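Local coordinates for dual function macrocyclase-peptidase POPB (PDB 5N4B), which cleaves toxin precursor peptides after proline and, in a separate step after releasing the intermediate, macrocyclises it in amanitin biosynthesis, at residues I511-Y519 and W716-L727. The protein carries 1 engineered substitution. Numbering follows the deposited sequence.
Sequences IILTFLQTY and WGFIARALGLEL
Tyr519 lies among Ala720, Leu725 and Leu727. Its OH end meets the methyl of Ala720, with OH 3.6 Å from CB, and also CD2 of Leu727. Tyr519 CD1 is 3.6 Å from Leu725 CB, and the backbone O of Glu726 reaches the ring edge near its plane. The hydroxyl donates to a water, 2.7 Å from OH, which in turn donates to Leu725 O. This bridge is the polar link in a largely apolar contact, since no direct hydrogen bond joins the two segments. Phe515 sits one helical turn back. Its CG is anti to the backbone N (chi1 -174°), which carries the ring out to Trp716. There Phe515 CD2 is 3.7 Å from Trp716 CB, and Trp716 O comes to the ring edge. The Phe515 ring and the indole five-membered ring are inclined at 49°, their centroids 5.7 Å apart. Ile511 CG2 touches the pyrrole side of the indole, 3.6 Å from NE1.

Helices 510-519 and 705-722 belong to the alpha/beta-hydrolase domain. The axes of 511-519 and 716-722 run roughly parallel, 25° and 12.0 Å apart, so large side chains span the gap. Ile493 of strand 492-495 touches both Phe515 and Trp716 from the central sheet.

A Schellman motif at Gly724 ends the second helix and lets residues 725-727 pass alongside Tyr519. Thr518 CG2 packs over the centre of the Tyr519 ring and tightly against Leu727 CD2, at 3.4 Å. Thr518 OG1 donates to Thr514 O, from above the carbonyl plane, which holds the torsion turning CG2 toward that ring. Phe76 meets the Trp716 indole nearly at right angles.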
loop_
_atom_site.group_PDB
_atom_site.type_symbol
_atom_site.label_atom_id
_atom_site.label_comp_id
_atom_site.label_asym_id
_atom_site.label_seq_id
_atom_site.Cartn_x
_atom_site.Cartn_y
_atom_site.Cartn_z
ATOM N N ILE A 511 8.912 -13.412 -8.179
ATOM C CA ILE A 511 8.811 -14.596 -7.333
ATOM C C ILE A 511 7.549 -15.380 -7.662
ATOM O O ILE A 511 7.578 -16.616 -7.754
ATOM C CB ILE A 511 8.902 -14.187 -5.858
ATOM C CG1 ILE A 511 10.375 -13.771 -5.552
ATOM C CG2 ILE A 511 8.355 -15.283 -4.936
ATOM C CD1 ILE A 511 10.680 -13.461 -4.107
ATOM N N ILE A 512 6.398 -14.702 -7.767
ATOM C CA ILE A 512 5.178 -15.417 -8.110
ATOM C C ILE A 512 5.344 -16.112 -9.449
ATOM O O ILE A 512 5.006 -17.297 -9.577
ATOM C CB ILE A 512 3.948 -14.501 -8.061
ATOM C CG1 ILE A 512 3.716 -14.104 -6.600
ATOM C CG2 ILE A 512 2.739 -15.226 -8.629
ATOM C CD1 ILE A 512 2.661 -13.026 -6.348
ATOM N N LEU A 513 5.844 -15.420 -10.476
ATOM C CA LEU A 513 5.994 -16.087 -11.770
ATOM C C LEU A 513 6.922 -17.289 -11.677
ATOM O O LEU A 513 6.690 -18.312 -12.310
ATOM C CB LEU A 513 6.486 -15.107 -12.849
ATOM C CG LEU A 513 5.525 -13.945 -13.131
ATOM C CD1 LEU A 513 6.089 -13.106 -14.253
ATOM C CD2 LEU A 513 4.096 -14.386 -13.453
ATOM N N THR A 514 7.984 -17.182 -10.900
ATOM C CA THR A 514 8.885 -18.315 -10.720
ATOM C C THR A 514 8.148 -19.489 -10.085
ATOM O O THR A 514 8.308 -20.630 -10.521
ATOM C CB THR A 514 10.058 -17.863 -9.863
ATOM O OG1 THR A 514 10.802 -16.874 -10.571
ATOM C CG2 THR A 514 10.993 -19.008 -9.573
ATOM N N PHE A 515 7.331 -19.236 -9.073
ATOM C CA PHE A 515 6.539 -20.305 -8.491
ATOM C C PHE A 515 5.621 -20.942 -9.525
ATOM O O PHE A 515 5.516 -22.172 -9.616
ATOM C CB PHE A 515 5.722 -19.762 -7.333
ATOM C CG PHE A 515 4.954 -20.790 -6.544
ATOM C CD1 PHE A 515 3.687 -21.157 -6.942
ATOM C CD2 PHE A 515 5.519 -21.391 -5.438
ATOM C CE1 PHE A 515 2.973 -22.079 -6.231
ATOM C CE2 PHE A 515 4.802 -22.309 -4.717
ATOM C CZ PHE A 515 3.542 -22.667 -5.112
ATOM N N LEU A 516 4.964 -20.125 -10.335
ATOM C CA LEU A 516 4.037 -20.655 -11.327
ATOM C C LEU A 516 4.755 -21.567 -12.301
ATOM O O LEU A 516 4.249 -22.640 -12.664
ATOM C CB LEU A 516 3.342 -19.520 -12.097
ATOM C CG LEU A 516 2.554 -18.488 -11.263
ATOM C CD1 LEU A 516 1.758 -17.606 -12.161
ATOM C CD2 LEU A 516 1.670 -19.113 -10.233
ATOM N N GLN A 517 5.902 -21.139 -12.783
ATOM C CA GLN A 517 6.680 -21.955 -13.707
ATOM C C GLN A 517 7.231 -23.203 -13.038
ATOM O O GLN A 517 7.178 -24.286 -13.622
ATOM C CB GLN A 517 7.792 -21.108 -14.314
ATOM C CG GLN A 517 8.590 -21.834 -15.384
ATOM C CD GLN A 517 9.545 -20.959 -16.163
ATOM O OE1 GLN A 517 9.558 -19.762 -16.056
ATOM N NE2 GLN A 517 10.400 -21.609 -16.931
ATOM N N THR A 518 7.699 -23.100 -11.816
ATOM C CA THR A 518 8.317 -24.228 -11.137
ATOM C C THR A 518 7.323 -25.346 -10.907
ATOM O O THR A 518 7.655 -26.525 -11.031
ATOM C CB THR A 518 8.891 -23.738 -9.804
ATOM O OG1 THR A 518 9.982 -22.812 -10.058
ATOM C CG2 THR A 518 9.427 -24.868 -8.956
ATOM N N TYR A 519 6.112 -25.004 -10.552
ATOM C CA TYR A 519 5.123 -25.972 -10.137
ATOM C C TYR A 519 3.963 -26.119 -11.106
ATOM O O TYR A 519 3.103 -27.003 -10.871
ATOM C CB TYR A 519 4.602 -25.598 -8.748
ATOM C CG TYR A 519 5.606 -25.731 -7.653
ATOM C CD1 TYR A 519 6.043 -26.993 -7.230
ATOM C CD2 TYR A 519 6.062 -24.621 -6.973
ATOM C CE1 TYR A 519 6.944 -27.124 -6.193
ATOM C CE2 TYR A 519 6.933 -24.756 -5.926
ATOM C CZ TYR A 519 7.360 -26.009 -5.547
ATOM O OH TYR A 519 8.236 -26.090 -4.472
ATOM N N TRP A 716 6.063 -19.711 0.272
ATOM C CA TRP A 716 5.655 -20.444 -0.918
ATOM C C TRP A 716 6.047 -21.911 -0.807
ATOM O O TRP A 716 5.339 -22.787 -1.318
ATOM C CB TRP A 716 6.220 -19.789 -2.189
ATOM C CG TRP A 716 5.750 -18.384 -2.393
ATOM C CD1 TRP A 716 6.535 -17.263 -2.523
ATOM C CD2 TRP A 716 4.393 -17.930 -2.461
ATOM N NE1 TRP A 716 5.744 -16.155 -2.679
ATOM C CE2 TRP A 716 4.427 -16.526 -2.621
ATOM C CE3 TRP A 716 3.159 -18.575 -2.398
ATOM C CZ2 TRP A 716 3.270 -15.753 -2.734
ATOM C CZ3 TRP A 716 2.010 -17.810 -2.502
ATOM C CH2 TRP A 716 2.068 -16.419 -2.675
ATOM N N GLY A 717 7.141 -22.205 -0.117
ATOM C CA GLY A 717 7.491 -23.605 0.134
ATOM C C GLY A 717 6.504 -24.293 1.057
ATOM O O GLY A 717 6.140 -25.463 0.845
ATOM N N PHE A 718 6.040 -23.572 2.061
ATOM C CA PHE A 718 5.010 -24.108 2.952
ATOM C C PHE A 718 3.764 -24.443 2.159
ATOM O O PHE A 718 3.177 -25.514 2.312
ATOM C CB PHE A 718 4.714 -23.124 4.073
ATOM C CG PHE A 718 3.595 -23.567 4.999
ATOM C CD1 PHE A 718 3.918 -24.320 6.109
ATOM C CD2 PHE A 718 2.302 -23.217 4.768
ATOM C CE1 PHE A 718 2.936 -24.776 6.995
ATOM C CE2 PHE A 718 1.299 -23.653 5.644
ATOM C CZ PHE A 718 1.624 -24.412 6.746
ATOM N N ILE A 719 3.337 -23.511 1.319
ATOM C CA ILE A 719 2.161 -23.741 0.506
ATOM C C ILE A 719 2.387 -24.940 -0.402
ATOM O O ILE A 719 1.522 -25.810 -0.530
ATOM C CB ILE A 719 1.795 -22.477 -0.280
ATOM C CG1 ILE A 719 1.165 -21.423 0.641
ATOM C CG2 ILE A 719 0.842 -22.828 -1.426
ATOM C CD1 ILE A 719 1.040 -20.071 0.037
ATOM N N ALA A 720 3.537 -25.001 -1.083
ATOM C CA ALA A 720 3.775 -26.089 -2.028
ATOM C C ALA A 720 3.707 -27.446 -1.347
ATOM O O ALA A 720 3.058 -28.381 -1.849
ATOM C CB ALA A 720 5.122 -25.932 -2.723
ATOM N N ARG A 721 4.344 -27.574 -0.192
ATOM C CA ARG A 721 4.308 -28.855 0.527
ATOM C C ARG A 721 2.894 -29.172 0.999
ATOM O O ARG A 721 2.436 -30.313 0.869
ATOM C CB ARG A 721 5.283 -28.839 1.701
ATOM C CG ARG A 721 5.148 -30.096 2.513
ATOM C CD ARG A 721 6.395 -30.516 3.207
ATOM N NE ARG A 721 7.385 -30.975 2.237
ATOM C CZ ARG A 721 8.468 -31.642 2.591
ATOM N NH1 ARG A 721 9.360 -32.013 1.675
ATOM N NH2 ARG A 721 8.658 -31.918 3.874
ATOM N N ALA A 722 2.187 -28.178 1.523
ATOM C CA ALA A 722 0.820 -28.435 1.972
ATOM C C ALA A 722 -0.066 -28.911 0.845
ATOM O O ALA A 722 -1.015 -29.650 1.104
ATOM C CB ALA A 722 0.190 -27.185 2.550
ATOM N N LEU A 723 0.156 -28.444 -0.389
ATOM C CA LEU A 723 -0.634 -28.880 -1.550
ATOM C C LEU A 723 -0.049 -30.101 -2.228
ATOM O O LEU A 723 -0.619 -30.568 -3.225
ATOM C CB LEU A 723 -0.733 -27.714 -2.553
ATOM C CG LEU A 723 -1.321 -26.390 -1.999
ATOM C CD1 LEU A 723 -1.488 -25.376 -3.120
ATOM C CD2 LEU A 723 -2.623 -26.594 -1.195
ATOM N N GLY A 724 1.030 -30.658 -1.702
ATOM C CA GLY A 724 1.629 -31.868 -2.244
ATOM C C GLY A 724 2.379 -31.656 -3.539
ATOM O O GLY A 724 2.542 -32.607 -4.312
ATOM N N LEU A 725 2.867 -30.445 -3.798
ATOM C CA LEU A 725 3.593 -30.171 -5.024
ATOM C C LEU A 725 5.057 -30.516 -4.878
ATOM O O LEU A 725 5.684 -30.218 -3.855
ATOM C CB LEU A 725 3.470 -28.703 -5.393
ATOM C CG LEU A 725 2.062 -28.117 -5.411
ATOM C CD1 LEU A 725 2.092 -26.650 -5.718
ATOM C CD2 LEU A 725 1.176 -28.876 -6.401
ATOM N N GLU A 726 5.617 -31.030 -5.967
ATOM C CA GLU A 726 6.980 -31.504 -5.990
ATOM C C GLU A 726 7.730 -30.739 -7.060
ATOM O O GLU A 726 7.155 -30.330 -8.092
ATOM C CB GLU A 726 7.058 -33.015 -6.285
ATOM C CG GLU A 726 6.282 -33.884 -5.303
ATOM C CD GLU A 726 6.922 -33.970 -3.932
ATOM O OE1 GLU A 726 7.933 -33.279 -3.689
ATOM O OE2 GLU A 726 6.408 -34.736 -3.083
ATOM N N LEU A 727 9.011 -30.532 -6.770
ATOM C CA LEU A 727 9.934 -29.998 -7.757
ATOM C C LEU A 727 10.158 -31.042 -8.840
ATOM O O LEU A 727 10.343 -32.227 -8.547
ATOM C CB LEU A 727 11.241 -29.590 -7.073
ATOM C CG LEU A 727 11.103 -28.410 -6.095
ATOM C CD1 LEU A 727 12.374 -28.187 -5.301
ATOM C CD2 LEU A 727 10.744 -27.161 -6.878
HETATM O O HOH W 1 7.929 -28.507 -3.202
#